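Local coordinates for protein Alp7A (Bacillus subtilis, PDB 5EC0) that binds adenine nucleotide as a bacterial actin-like protein and probably assembles into filaments that move plasmid DNA during segregation, at residues A[129-134]-A[219-224]; A[133-138]-A[231-236]; A[145-150]-A[175-180]. All coordinates share one frame; numbering follows the deposited sequence.

Contact 1 (A[129-134]-A[219-224])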
ATOM      1  N   LEU A 129      -6.863   7.372  -2.682  1.00 26.31           N
ATOM      2  CA  LEU A 129      -7.584   7.396  -1.403  1.00 26.67           C
ATOM      3  C   LEU A 129      -8.367   6.102  -1.166  1.00 28.13           C
ATOM      4  O   LEU A 129      -8.929   5.536  -2.102  1.00 37.97           O
ATOM      5  CB  LEU A 129      -8.551   8.578  -1.344  1.00 24.67           C
ATOM      6  CG  LEU A 129      -7.945   9.961  -1.114  1.00 29.58           C
ATOM      7  CD1 LEU A 129      -9.063  10.976  -1.021  1.00 23.94           C
ATOM      8  CD2 LEU A 129      -7.098   9.952   0.150  1.00 24.85           C
ATOM      9  N   PRO A 130      -8.427   5.651   0.089  1.00 25.44           N
ATOM     10  CA  PRO A 130      -9.204   4.450   0.445  1.00 29.89           C
ATOM     11  C   PRO A 130     -10.715   4.668   0.312  1.00 27.96           C
ATOM     12  O   PRO A 130     -11.215   5.772   0.533  1.00 28.48           O
ATOM     13  CB  PRO A 130      -8.814   4.185   1.909  1.00 25.59           C
ATOM     14  CG  PRO A 130      -8.406   5.544   2.461  1.00 24.25           C
ATOM     15  CD  PRO A 130      -7.806   6.299   1.266  1.00 26.98           C
ATOM     16  N   ILE A 131     -11.431   3.607  -0.043  1.00 26.44           N
ATOM     17  CA  ILE A 131     -12.867   3.692  -0.260  1.00 22.60           C
ATOM     18  C   ILE A 131     -13.610   4.094   1.009  1.00 26.50           C
ATOM     19  O   ILE A 131     -14.605   4.827   0.947  1.00 33.03           O
ATOM     20  CB  ILE A 131     -13.411   2.357  -0.837  1.00 29.37           C
ATOM     21  CG1 ILE A 131     -12.859   2.163  -2.248  1.00 20.97           C
ATOM     22  CG2 ILE A 131     -14.951   2.328  -0.878  1.00 29.37           C
ATOM     23  CD1 ILE A 131     -13.115   0.798  -2.821  1.00 22.51           C
ATOM     24  N   TRP A 132     -13.121   3.664   2.167  1.00 23.85           N
ATOM     25  CA  TRP A 132     -13.836   3.967   3.398  1.00 27.81           C
ATOM     26  C   TRP A 132     -13.816   5.479   3.634  1.00 30.60           C
ATOM     27  O   TRP A 132     -14.745   6.039   4.208  1.00 37.64           O
ATOM     28  CB  TRP A 132     -13.242   3.219   4.601  1.00 32.38           C
ATOM     29  CG  TRP A 132     -11.848   3.661   5.009  1.00 41.09           C
ATOM     30  CD1 TRP A 132     -10.669   3.024   4.722  1.00 41.76           C
ATOM     31  CD2 TRP A 132     -11.495   4.822   5.788  1.00 37.11           C
ATOM     32  NE1 TRP A 132      -9.616   3.710   5.274  1.00 42.24           N
ATOM     33  CE2 TRP A 132     -10.090   4.812   5.923  1.00 41.88           C
ATOM     34  CE3 TRP A 132     -12.234   5.855   6.379  1.00 42.84           C
ATOM     35  CZ2 TRP A 132      -9.406   5.810   6.627  1.00 44.72           C
ATOM     36  CZ3 TRP A 132     -11.549   6.851   7.072  1.00 43.51           C
ATOM     37  CH2 TRP A 132     -10.147   6.817   7.192  1.00 45.38           C
ATOM     38  N   LEU A 133     -12.750   6.138   3.192  1.00 28.82           N
ATOM     39  CA  LEU A 133     -12.688   7.590   3.303  1.00 34.59           C
ATOM     40  C   LEU A 133     -13.544   8.291   2.226  1.00 32.40           C
ATOM     41  O   LEU A 133     -14.259   9.227   2.528  1.00 29.74           O
ATOM     42  CB  LEU A 133     -11.234   8.057   3.228  1.00 32.08           C
ATOM     43  CG  LEU A 133     -11.005   9.538   3.500  1.00 34.49           C
ATOM     44  CD1 LEU A 133     -11.783   9.990   4.740  1.00 38.35           C
ATOM     45  CD2 LEU A 133      -9.543   9.794   3.697  1.00 29.62           C
ATOM     46  N   LEU A 134     -13.476   7.834   0.977  1.00 33.73           N
ATOM     47  CA  LEU A 134     -14.264   8.443  -0.102  1.00 29.98           C
ATOM     48  C   LEU A 134     -15.781   8.340   0.099  1.00 33.74           C
ATOM     49  O   LEU A 134     -16.519   9.280  -0.195  1.00 29.33           O
ATOM     50  CB  LEU A 134     -13.881   7.818  -1.446  1.00 29.51           C
ATOM     51  CG  LEU A 134     -12.458   8.196  -1.889  1.00 33.88           C
ATOM     52  CD1 LEU A 134     -11.914   7.272  -2.966  1.00 21.55           C
ATOM     53  CD2 LEU A 134     -12.382   9.655  -2.360  1.00 28.95           C
ATOM     54  N   ASP A 219     -11.782  -3.867   1.169  1.00 30.91           N
ATOM     55  CA  ASP A 219     -12.502  -3.016   0.222  1.00 36.95           C
ATOM     56  C   ASP A 219     -12.846  -3.766  -1.060  1.00 37.14           C
ATOM     57  O   ASP A 219     -11.995  -4.435  -1.653  1.00 38.59           O
ATOM     58  CB  ASP A 219     -11.680  -1.769  -0.105  1.00 39.84           C
ATOM     59  CG  ASP A 219     -11.092  -1.113   1.139  1.00 45.67           C
ATOM     60  OD1 ASP A 219     -11.796  -0.311   1.780  1.00 51.78           O
ATOM     61  OD2 ASP A 219      -9.928  -1.413   1.479  1.00 45.44           O
ATOM     62  N   LEU A 220     -14.098  -3.653  -1.484  1.00 27.94           N
ATOM     63  CA  LEU A 220     -14.555  -4.394  -2.649  1.00 29.87           C
ATOM     64  C   LEU A 220     -15.109  -3.469  -3.720  1.00 30.45           C
ATOM     65  O   LEU A 220     -15.839  -2.513  -3.420  1.00 27.85           O
ATOM     66  CB  LEU A 220     -15.612  -5.423  -2.241  1.00 34.04           C
ATOM     67  CG  LEU A 220     -15.165  -6.459  -1.199  1.00 40.21           C
ATOM     68  CD1 LEU A 220     -15.575  -6.038   0.195  1.00 48.30           C
ATOM     69  CD2 LEU A 220     -15.747  -7.819  -1.523  1.00 45.40           C
ATOM     70  N   VAL A 221     -14.746  -3.753  -4.968  1.00 25.06           N
ATOM     71  CA  VAL A 221     -15.241  -2.994  -6.111  1.00 28.97           C
ATOM     72  C   VAL A 221     -15.905  -3.919  -7.133  1.00 31.15           C
ATOM     73  O   VAL A 221     -15.346  -4.955  -7.489  1.00 28.58           O
ATOM     74  CB  VAL A 221     -14.115  -2.227  -6.804  1.00 31.25           C
ATOM     75  CG1 VAL A 221     -14.702  -1.144  -7.696  1.00 23.78           C
ATOM     76  CG2 VAL A 221     -13.187  -1.622  -5.773  1.00 40.39           C
ATOM     77  N   LEU A 222     -17.093  -3.559  -7.607  1.00 34.67           N
ATOM     78  CA  LEU A 222     -17.762  -4.381  -8.621  1.00 30.28           C
ATOM     79  C   LEU A 222     -17.443  -3.839 -10.019  1.00 27.81           C
ATOM     80  O   LEU A 222     -17.868  -2.740 -10.380  1.00 32.32           O
ATOM     81  CB  LEU A 222     -19.272  -4.437  -8.368  1.00 30.99           C
ATOM     82  CG  LEU A 222     -20.128  -5.337  -9.275  1.00 27.80           C
ATOM     83  CD1 LEU A 222     -19.621  -6.765  -9.205  1.00 26.82           C
ATOM     84  CD2 LEU A 222     -21.609  -5.276  -8.875  1.00 28.42           C
ATOM     85  N   LEU A 223     -16.658  -4.597 -10.785  1.00 23.13           N
ATOM     86  CA  LEU A 223     -16.278  -4.197 -12.140  1.00 25.28           C
ATOM     87  C   LEU A 223     -17.080  -4.956 -13.188  1.00 32.02           C
ATOM     88  O   LEU A 223     -16.996  -6.183 -13.272  1.00 31.98           O
ATOM     89  CB  LEU A 223     -14.782  -4.424 -12.387  1.00 21.79           C
ATOM     90  CG  LEU A 223     -13.808  -3.859 -11.343  1.00 29.07           C
ATOM     91  CD1 LEU A 223     -12.376  -4.179 -11.715  1.00 28.88           C
ATOM     92  CD2 LEU A 223     -13.973  -2.370 -11.165  1.00 24.40           C
ATOM     93  N   PRO A 224     -17.847  -4.223 -14.004  1.00 37.44           N
ATOM     94  CA  PRO A 224     -18.596  -4.829 -15.106  1.00 34.15           C
ATOM     95  C   PRO A 224     -17.656  -5.512 -16.094  1.00 40.22           C
ATOM     96  O   PRO A 224     -16.502  -5.092 -16.223  1.00 35.14           O
ATOM     97  CB  PRO A 224     -19.311  -3.632 -15.757  1.00 35.41           C
ATOM     98  CG  PRO A 224     -19.323  -2.570 -14.706  1.00 40.14           C
ATOM     99  CD  PRO A 224     -18.048  -2.767 -13.931  1.00 40.77           C
TER
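Ile131, at the start of the short helix 131-134, reaches across to Asp219 and Val221 on strand 218-223 and joins the two halves of the actin-like fold beneath the nucleotide cleft. The contact proper is apolar. The CD1 methyl of Ile131 does the touching: it lies 3.8 Å from CG2 of Val221, the two branched side chains meeting at a slant, and 4.0 Å from CB of Asp219. CG1 of Ile131 stands anti to the carbonyl carbon (chi1 -67°), and the extended second torsion (170°) carries CD1 out to the strand. Phe236 on the neighbouring strand 236-239 touches both Ile131 and Val221 and adds to this apolar patch.

The polar part is proximity without a bond across the gap. The Asp219 and Ile131 side chains run past one another; OD1 of Asp219 is 4.1 Å from CB of Ile131 and 4.2 Å from the backbone N of Trp132. The carboxylate is held from its own side of the cleft: OD1 is hydrogen-bonded to Ser238 OG and OD2 to Thr217 OG1. The Asp219 side chain lies about 6 Å from the bound magnesium ion.

The helix begins with Pro130 at the N-cap position, and O of Pro130 accepts a 3.1 Å hydrogen bond from Leu134 N. The Trp132 side chain lies about 5 Å from that of the ADP-binding Asn12; CG of Pro130 sits over one face of the Trp132 indole, nearer its border than its centre, 3.4 Å from the plane.

Contact 2 (A[133-138]-A[231-236])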
ATOM      1  N   LEU A 133     -12.750   6.138   3.192  1.00 28.82           N
ATOM      2  CA  LEU A 133     -12.688   7.590   3.303  1.00 34.59           C
ATOM      3  C   LEU A 133     -13.544   8.291   2.226  1.00 32.40           C
ATOM      4  O   LEU A 133     -14.259   9.227   2.528  1.00 29.74           O
ATOM      5  CB  LEU A 133     -11.234   8.057   3.228  1.00 32.08           C
ATOM      6  CG  LEU A 133     -11.005   9.538   3.500  1.00 34.49           C
ATOM      7  CD1 LEU A 133     -11.783   9.990   4.740  1.00 38.35           C
ATOM      8  CD2 LEU A 133      -9.543   9.794   3.697  1.00 29.62           C
ATOM      9  N   LEU A 134     -13.476   7.834   0.977  1.00 33.73           N
ATOM     10  CA  LEU A 134     -14.264   8.443  -0.102  1.00 29.98           C
ATOM     11  C   LEU A 134     -15.781   8.340   0.099  1.00 33.74           C
ATOM     12  O   LEU A 134     -16.519   9.280  -0.195  1.00 29.33           O
ATOM     13  CB  LEU A 134     -13.881   7.818  -1.446  1.00 29.51           C
ATOM     14  CG  LEU A 134     -12.458   8.196  -1.889  1.00 33.88           C
ATOM     15  CD1 LEU A 134     -11.914   7.272  -2.966  1.00 21.55           C
ATOM     16  CD2 LEU A 134     -12.382   9.655  -2.360  1.00 28.95           C
ATOM     17  N   LYS A 135     -16.246   7.205   0.603  1.00 40.20           N
ATOM     18  CA  LYS A 135     -17.682   6.954   0.753  1.00 33.99           C
ATOM     19  C   LYS A 135     -18.365   7.866   1.766  1.00 33.39           C
ATOM     20  O   LYS A 135     -19.577   7.966   1.785  1.00 37.08           O
ATOM     21  CB  LYS A 135     -17.925   5.499   1.152  1.00 28.54           C
ATOM     22  CG  LYS A 135     -17.678   4.516   0.047  1.00 26.45           C
ATOM     23  CD  LYS A 135     -18.866   4.393  -0.877  1.00 37.12           C
ATOM     24  CE  LYS A 135     -19.913   3.456  -0.305  1.00 44.71           C
ATOM     25  NZ  LYS A 135     -20.899   3.075  -1.360  1.00 45.77           N
ATOM     26  N   LYS A 136     -17.587   8.528   2.611  1.00 39.21           N
ATOM     27  CA  LYS A 136     -18.148   9.464   3.573  1.00 40.20           C
ATOM     28  C   LYS A 136     -18.676  10.732   2.902  1.00 38.15           C
ATOM     29  O   LYS A 136     -19.459  11.457   3.491  1.00 38.59           O
ATOM     30  CB  LYS A 136     -17.104   9.822   4.625  1.00 47.57           C
ATOM     31  CG  LYS A 136     -16.818   8.683   5.584  1.00 52.00           C
ATOM     32  CD  LYS A 136     -15.616   8.983   6.451  1.00 56.59           C
ATOM     33  CE  LYS A 136     -15.862   8.501   7.872  1.00 62.12           C
ATOM     34  NZ  LYS A 136     -16.510   7.158   7.887  1.00 55.73           N
ATOM     35  N   LEU A 137     -18.254  10.983   1.663  1.00 41.66           N
ATOM     36  CA  LEU A 137     -18.636  12.198   0.956  1.00 36.91           C
ATOM     37  C   LEU A 137     -19.569  11.864  -0.203  1.00 35.84           C
ATOM     38  O   LEU A 137     -19.491  10.773  -0.742  1.00 30.70           O
ATOM     39  CB  LEU A 137     -17.385  12.927   0.457  1.00 37.86           C
ATOM     40  CG  LEU A 137     -17.480  14.439   0.231  1.00 51.27           C
ATOM     41  CD1 LEU A 137     -17.721  15.163   1.547  1.00 51.28           C
ATOM     42  CD2 LEU A 137     -16.231  14.992  -0.470  1.00 53.93           C
ATOM     43  N   ASP A 138     -20.444  12.793  -0.591  1.00 31.99           N
ATOM     44  CA  ASP A 138     -21.333  12.578  -1.744  1.00 34.66           C
ATOM     45  C   ASP A 138     -20.591  12.568  -3.099  1.00 37.62           C
ATOM     46  O   ASP A 138     -21.089  11.979  -4.061  1.00 40.91           O
ATOM     47  CB  ASP A 138     -22.450  13.639  -1.779  1.00 34.47           C
ATOM     48  CG  ASP A 138     -21.917  15.043  -2.010  1.00 38.05           C
ATOM     49  OD1 ASP A 138     -20.701  15.271  -1.797  1.00 33.31           O
ATOM     50  OD2 ASP A 138     -22.705  15.920  -2.399  1.00 36.16           O
ATOM     51  N   LYS A 231     -20.048   1.100 -12.185  1.00 42.04           N
ATOM     52  CA  LYS A 231     -21.201   1.821 -12.735  1.00 45.99           C
ATOM     53  C   LYS A 231     -21.633   2.985 -11.846  1.00 49.72           C
ATOM     54  O   LYS A 231     -21.989   4.054 -12.342  1.00 54.35           O
ATOM     55  CB  LYS A 231     -22.379   0.868 -12.949  1.00 44.04           C
ATOM     56  CG  LYS A 231     -22.154  -0.199 -14.018  1.00 47.15           C
ATOM     57  CD  LYS A 231     -22.437   0.342 -15.418  1.00 50.85           C
ATOM     58  CE  LYS A 231     -22.269  -0.732 -16.509  1.00 46.82           C
ATOM     59  NZ  LYS A 231     -23.406  -1.714 -16.603  1.00 43.14           N
ATOM     60  N   SER A 232     -21.616   2.772 -10.536  1.00 48.32           N
ATOM     61  CA  SER A 232     -21.998   3.821  -9.593  1.00 39.72           C
ATOM     62  C   SER A 232     -21.322   3.676  -8.229  1.00 45.35           C
ATOM     63  O   SER A 232     -20.539   2.759  -7.982  1.00 46.00           O
ATOM     64  CB  SER A 232     -23.508   3.834  -9.388  1.00 42.40           C
ATOM     65  OG  SER A 232     -23.913   2.721  -8.608  1.00 44.36           O
ATOM     66  N   ARG A 233     -21.675   4.587  -7.341  1.00 44.26           N
ATOM     67  CA  ARG A 233     -21.173   4.617  -5.983  1.00 45.33           C
ATOM     68  C   ARG A 233     -21.452   3.330  -5.200  1.00 48.18           C
ATOM     69  O   ARG A 233     -20.692   2.957  -4.297  1.00 37.93           O
ATOM     70  CB  ARG A 233     -21.786   5.816  -5.268  1.00 41.77           C
ATOM     71  CG  ARG A 233     -21.643   5.782  -3.791  1.00 47.00           C
ATOM     72  CD  ARG A 233     -22.467   6.864  -3.171  1.00 54.13           C
ATOM     73  NE  ARG A 233     -21.862   7.332  -1.935  1.00 52.42           N
ATOM     74  CZ  ARG A 233     -20.985   8.323  -1.879  1.00 50.69           C
ATOM     75  NH1 ARG A 233     -20.617   8.951  -2.991  1.00 48.44           N
ATOM     76  NH2 ARG A 233     -20.487   8.684  -0.708  1.00 56.85           N
ATOM     77  N   ASP A 234     -22.529   2.641  -5.563  1.00 48.60           N
ATOM     78  CA  ASP A 234     -22.903   1.396  -4.892  1.00 47.71           C
ATOM     79  C   ASP A 234     -21.941   0.255  -5.203  1.00 45.68           C
ATOM     80  O   ASP A 234     -21.969  -0.783  -4.533  1.00 41.31           O
ATOM     81  CB  ASP A 234     -24.323   0.982  -5.282  1.00 56.48           C
ATOM     82  CG  ASP A 234     -25.379   1.868  -4.661  1.00 64.17           C
ATOM     83  OD1 ASP A 234     -25.318   2.086  -3.427  1.00 64.09           O
ATOM     84  OD2 ASP A 234     -26.268   2.337  -5.408  1.00 65.93           O
ATOM     85  N   SER A 235     -21.094   0.449  -6.213  1.00 36.55           N
ATOM     86  CA  SER A 235     -20.150  -0.584  -6.632  1.00 42.57           C
ATOM     87  C   SER A 235     -18.858  -0.552  -5.818  1.00 41.47           C
ATOM     88  O   SER A 235     -17.946  -1.345  -6.067  1.00 31.28           O
ATOM     89  CB  SER A 235     -19.819  -0.435  -8.118  1.00 42.20           C
ATOM     90  OG  SER A 235     -20.998  -0.438  -8.906  1.00 37.99           O
ATOM     91  N   PHE A 236     -18.796   0.371  -4.858  1.00 33.36           N
ATOM     92  CA  PHE A 236     -17.629   0.554  -3.995  1.00 33.89           C
ATOM     93  C   PHE A 236     -18.020   0.286  -2.555  1.00 35.40           C
ATOM     94  O   PHE A 236     -18.855   1.009  -2.011  1.00 43.29           O
ATOM     95  CB  PHE A 236     -17.075   1.990  -4.062  1.00 32.40           C
ATOM     96  CG  PHE A 236     -16.586   2.433  -5.413  1.00 31.76           C
ATOM     97  CD1 PHE A 236     -17.468   2.973  -6.347  1.00 36.30           C
ATOM     98  CD2 PHE A 236     -15.231   2.407  -5.714  1.00 30.32           C
ATOM     99  CE1 PHE A 236     -17.013   3.425  -7.575  1.00 32.57           C
ATOM    100  CE2 PHE A 236     -14.757   2.850  -6.941  1.00 30.02           C
ATOM    101  CZ  PHE A 236     -15.652   3.364  -7.876  1.00 31.12           C
TER
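The guanidinium of Arg233 has CD of Lys135 over one face, while O and N of Leu137 lie at its edge. The Phe236 ring has Arg233 O in its plane at the edge, and it also meets the ring of Phe140 edge-to-face. Arg233 comes to the turn on a chain extended from CG to NE, with CG anti to the backbone N (chi1 165°). Its NH2 gives Lys135 O a weak, bent hydrogen bond of 2.7 Å. The same NH2 also points at Leu137 O in a hydrogen bond whose modelled length, 2.3 Å, is too short to be trusted.

These carbonyls belong to the type I beta turn from Leu134 to Leu137; the partner is a 3-10 turn, residues 233-235, in the connection between strands 218-223 and 236-239. The two turns exchange cationic side chains, each reaching carbonyls of the other. Lys135 bends at chi2 and chi3 (both near -80°), which brings NZ to where it donates hydrogen bonds to Arg233 O (2.9 Å) and Phe236 O (3.0 Å). The approach to Phe236 O is almost head-on to the carbonyl, whereas NZ stands 46° out of the plane of the Arg233 carbonyl; Phe236 N reaches that oxygen from the opposite face. A methionine in place of Lys135 would probably leave the carbonyls of Arg233 and Phe236 without this shared donor and make the 3-10 turn less firmly fixed. NZ of Lys135 lies 4.4 Å from NE of Arg233, a like-charge approach that the surrounding carbonyls probably ease, and 5.0 Å from OD1 of Asp234.

Contact 3 (A[145-150]-A[175-180])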
ATOM      1  N   LYS A 145      -9.378  15.502  -5.525  1.00 25.06           N
ATOM      2  CA  LYS A 145      -8.747  16.773  -5.887  1.00 33.95           C
ATOM      3  C   LYS A 145      -8.028  17.447  -4.698  1.00 31.74           C
ATOM      4  O   LYS A 145      -6.918  17.950  -4.846  1.00 29.00           O
ATOM      5  CB  LYS A 145      -9.783  17.749  -6.484  1.00 34.42           C
ATOM      6  CG  LYS A 145     -10.087  17.515  -7.966  1.00 43.80           C
ATOM      7  CD  LYS A 145     -10.811  18.703  -8.577  1.00 51.30           C
ATOM      8  CE  LYS A 145     -12.178  18.319  -9.134  1.00 56.92           C
ATOM      9  NZ  LYS A 145     -12.936  19.508  -9.645  1.00 61.40           N
ATOM     10  N   ARG A 146      -8.660  17.468  -3.529  1.00 27.09           N
ATOM     11  CA  ARG A 146      -8.007  18.030  -2.354  1.00 33.43           C
ATOM     12  C   ARG A 146      -6.780  17.192  -1.973  1.00 32.73           C
ATOM     13  O   ARG A 146      -5.748  17.733  -1.567  1.00 36.47           O
ATOM     14  CB  ARG A 146      -8.985  18.145  -1.175  1.00 38.32           C
ATOM     15  CG  ARG A 146     -10.072  19.221  -1.371  1.00 43.95           C
ATOM     16  CD  ARG A 146     -10.885  19.499  -0.095  1.00 43.04           C
ATOM     17  NE  ARG A 146     -11.838  18.428   0.194  1.00 48.66           N
ATOM     18  CZ  ARG A 146     -13.076  18.372  -0.293  1.00 44.51           C
ATOM     19  NH1 ARG A 146     -13.529  19.328  -1.104  1.00 36.30           N
ATOM     20  NH2 ARG A 146     -13.858  17.352   0.026  1.00 43.53           N
ATOM     21  N   MET A 147      -6.876  15.875  -2.113  1.00 27.14           N
ATOM     22  CA  MET A 147      -5.723  15.026  -1.780  1.00 29.75           C
ATOM     23  C   MET A 147      -4.539  15.360  -2.686  1.00 32.81           C
ATOM     24  O   MET A 147      -3.415  15.558  -2.207  1.00 34.24           O
ATOM     25  CB  MET A 147      -6.067  13.543  -1.896  1.00 24.37           C
ATOM     26  CG  MET A 147      -4.919  12.608  -1.477  1.00 25.43           C
ATOM     27  SD  MET A 147      -4.360  12.886   0.225  1.00 32.57           S
ATOM     28  CE  MET A 147      -3.343  11.410   0.459  1.00 37.32           C
ATOM     29  N   ALA A 148      -4.810  15.453  -3.988  1.00 27.74           N
ATOM     30  CA  ALA A 148      -3.788  15.803  -4.976  1.00 30.83           C
ATOM     31  C   ALA A 148      -3.188  17.184  -4.703  1.00 32.60           C
ATOM     32  O   ALA A 148      -1.986  17.392  -4.850  1.00 32.02           O
ATOM     33  CB  ALA A 148      -4.376  15.752  -6.405  1.00 34.03           C
ATOM     34  N   SER A 149      -4.029  18.133  -4.315  1.00 30.46           N
ATOM     35  CA  SER A 149      -3.564  19.488  -4.037  1.00 33.20           C
ATOM     36  C   SER A 149      -2.585  19.560  -2.874  1.00 32.01           C
ATOM     37  O   SER A 149      -1.789  20.492  -2.776  1.00 33.48           O
ATOM     38  CB  SER A 149      -4.758  20.397  -3.749  1.00 40.24           C
ATOM     39  OG  SER A 149      -5.581  20.485  -4.893  1.00 45.35           O
ATOM     40  N   LYS A 150      -2.658  18.576  -1.989  1.00 35.05           N
ATOM     41  CA  LYS A 150      -1.795  18.526  -0.823  1.00 41.34           C
ATOM     42  C   LYS A 150      -0.337  18.362  -1.240  1.00 41.00           C
ATOM     43  O   LYS A 150       0.580  18.713  -0.504  1.00 49.35           O
ATOM     44  CB  LYS A 150      -2.210  17.378   0.097  1.00 45.83           C
ATOM     45  CG  LYS A 150      -2.318  17.755   1.553  1.00 50.61           C
ATOM     46  CD  LYS A 150      -2.390  16.516   2.421  1.00 60.35           C
ATOM     47  CE  LYS A 150      -1.959  16.821   3.853  1.00 64.39           C
ATOM     48  NZ  LYS A 150      -1.661  15.552   4.557  1.00 67.46           N
ATOM     49  N   ALA A 175      -0.055  16.721 -10.187  1.00 40.15           N
ATOM     50  CA  ALA A 175      -0.430  15.693  -9.226  1.00 32.39           C
ATOM     51  C   ALA A 175      -1.851  15.167  -9.473  1.00 30.70           C
ATOM     52  O   ALA A 175      -2.706  15.900  -9.940  1.00 32.48           O
ATOM     53  CB  ALA A 175      -0.298  16.235  -7.801  1.00 30.03           C
ATOM     54  N   ALA A 176      -2.085  13.891  -9.175  1.00 32.06           N
ATOM     55  CA  ALA A 176      -3.421  13.315  -9.294  1.00 31.60           C
ATOM     56  C   ALA A 176      -3.665  12.269  -8.198  1.00 27.92           C
ATOM     57  O   ALA A 176      -2.730  11.674  -7.651  1.00 31.27           O
ATOM     58  CB  ALA A 176      -3.632  12.706 -10.686  1.00 19.87           C
ATOM     59  N   CYS A 177      -4.933  12.063  -7.869  1.00 24.19           N
ATOM     60  CA  CYS A 177      -5.313  11.111  -6.831  1.00 24.22           C
ATOM     61  C   CYS A 177      -6.394  10.168  -7.368  1.00 31.85           C
ATOM     62  O   CYS A 177      -7.444  10.630  -7.803  1.00 26.97           O
ATOM     63  CB  CYS A 177      -5.810  11.835  -5.593  1.00 19.15           C
ATOM     64  SG  CYS A 177      -6.243  10.710  -4.275  1.00 24.92           S
ATOM     65  N   ARG A 178      -6.112   8.863  -7.354  1.00 27.30           N
ATOM     66  CA  ARG A 178      -7.028   7.846  -7.858  1.00 24.10           C
ATOM     67  C   ARG A 178      -7.800   7.192  -6.709  1.00 24.56           C
ATOM     68  O   ARG A 178      -7.717   7.640  -5.574  1.00 24.75           O
ATOM     69  CB  ARG A 178      -6.262   6.775  -8.647  1.00 26.89           C
ATOM     70  CG  ARG A 178      -5.334   7.325  -9.709  1.00 24.59           C
ATOM     71  CD  ARG A 178      -6.033   8.263 -10.725  1.00 21.42           C
ATOM     72  NE  ARG A 178      -5.025   8.744 -11.664  1.00 27.79           N
ATOM     73  CZ  ARG A 178      -5.266   9.228 -12.875  1.00 30.85           C
ATOM     74  NH1 ARG A 178      -6.506   9.325 -13.323  1.00 29.48           N
ATOM     75  NH2 ARG A 178      -4.254   9.617 -13.637  1.00 27.15           N
ATOM     76  N   ILE A 179      -8.551   6.141  -7.010  1.00 24.99           N
ATOM     77  CA  ILE A 179      -9.312   5.421  -5.991  1.00 24.49           C
ATOM     78  C   ILE A 179      -8.655   4.085  -5.707  1.00 27.69           C
ATOM     79  O   ILE A 179      -8.554   3.244  -6.619  1.00 28.60           O
ATOM     80  CB  ILE A 179     -10.789   5.163  -6.428  1.00 25.28           C
ATOM     81  CG1 ILE A 179     -11.470   6.470  -6.821  1.00 27.75           C
ATOM     82  CG2 ILE A 179     -11.579   4.473  -5.304  1.00 24.71           C
ATOM     83  CD1 ILE A 179     -12.725   6.266  -7.676  1.00 27.68           C
ATOM     84  N   GLU A 180      -8.206   3.894  -4.466  1.00 25.13           N
ATOM     85  CA  GLU A 180      -7.683   2.592  -4.022  1.00 30.05           C
ATOM     86  C   GLU A 180      -8.631   1.444  -4.377  1.00 26.01           C
ATOM     87  O   GLU A 180      -9.852   1.631  -4.411  1.00 30.56           O
ATOM     88  CB  GLU A 180      -7.440   2.577  -2.506  1.00 28.01           C
ATOM     89  CG  GLU A 180      -6.038   2.933  -2.093  1.00 40.11           C
ATOM     90  CD  GLU A 180      -5.831   2.871  -0.585  1.00 38.08           C
ATOM     91  OE1 GLU A 180      -6.172   1.843   0.034  1.00 36.18           O
ATOM     92  OE2 GLU A 180      -5.331   3.864  -0.023  1.00 45.36           O
TER
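Ala148 sets its CB methyl down on the backbone of strand 166-179, 3.9 Å from CA of Ala176. The hollow that takes it is rimmed by two strand residues whose CB atoms point to the helix: CB of Ala148 lies 4.3 Å from CB of Ala175 and 4.2 Å from CB of Cys177. Ala176 between them directs its own methyl to the far side of the sheet, where it meets Tyr124, and so the floor of the hollow is bare main chain. The methyl of Ala175 is in turn a bump against the helix backbone, 3.6 Å from Ala148 O.

With such small residues at the crossing, the axes of helix segment 145-149 and strand segment 175-179 come within 6.6 Å, running at 138° to each other. This is an alpha/beta layer of the actin-like fold, with helix 140-149 lying on the face of the sheet that includes strands 119-129 and 166-179.

On one flank the packing thickens. Cys177 holds SG anti to its backbone nitrogen (chi1 -178°), and the sulfur presses against Met147, 3.6 Å from CG and 3.7 Å from CB. A bend at chi2 of Met147 (58°) then carries the thioether end off from the strand; Leu129 of the adjoining strand touches both Met147 and Cys177. Near this flank, the carbonyl of Cys177 is hydrogen-bonded to Gln144 NE2, a turn earlier in the helix.

In the fold
From the N terminus the chain runs through strand 119-129 into helix 131-134 and the turn joined to it, where contacts 1 and 2 both start, sharing Leu133 and Leu134. Helix 140-149 follows, and contact 3 closes the first and shortest loop by returning strand 166-179 to that helix. In the second sheet, strand 218-223 closes contact 1 and the connection after it contact 2. Contact 3 lies within both larger loops, while contacts 1 and 2 overlap, neither enclosing the other. Leu129 pairs by probable backbone hydrogen bonds with Arg178 and Glu180, and Ile179 packs against Leu134 and Phe236. Contact 3 joins helix and sheet within one domain; contacts 1 and 2 link it to the other.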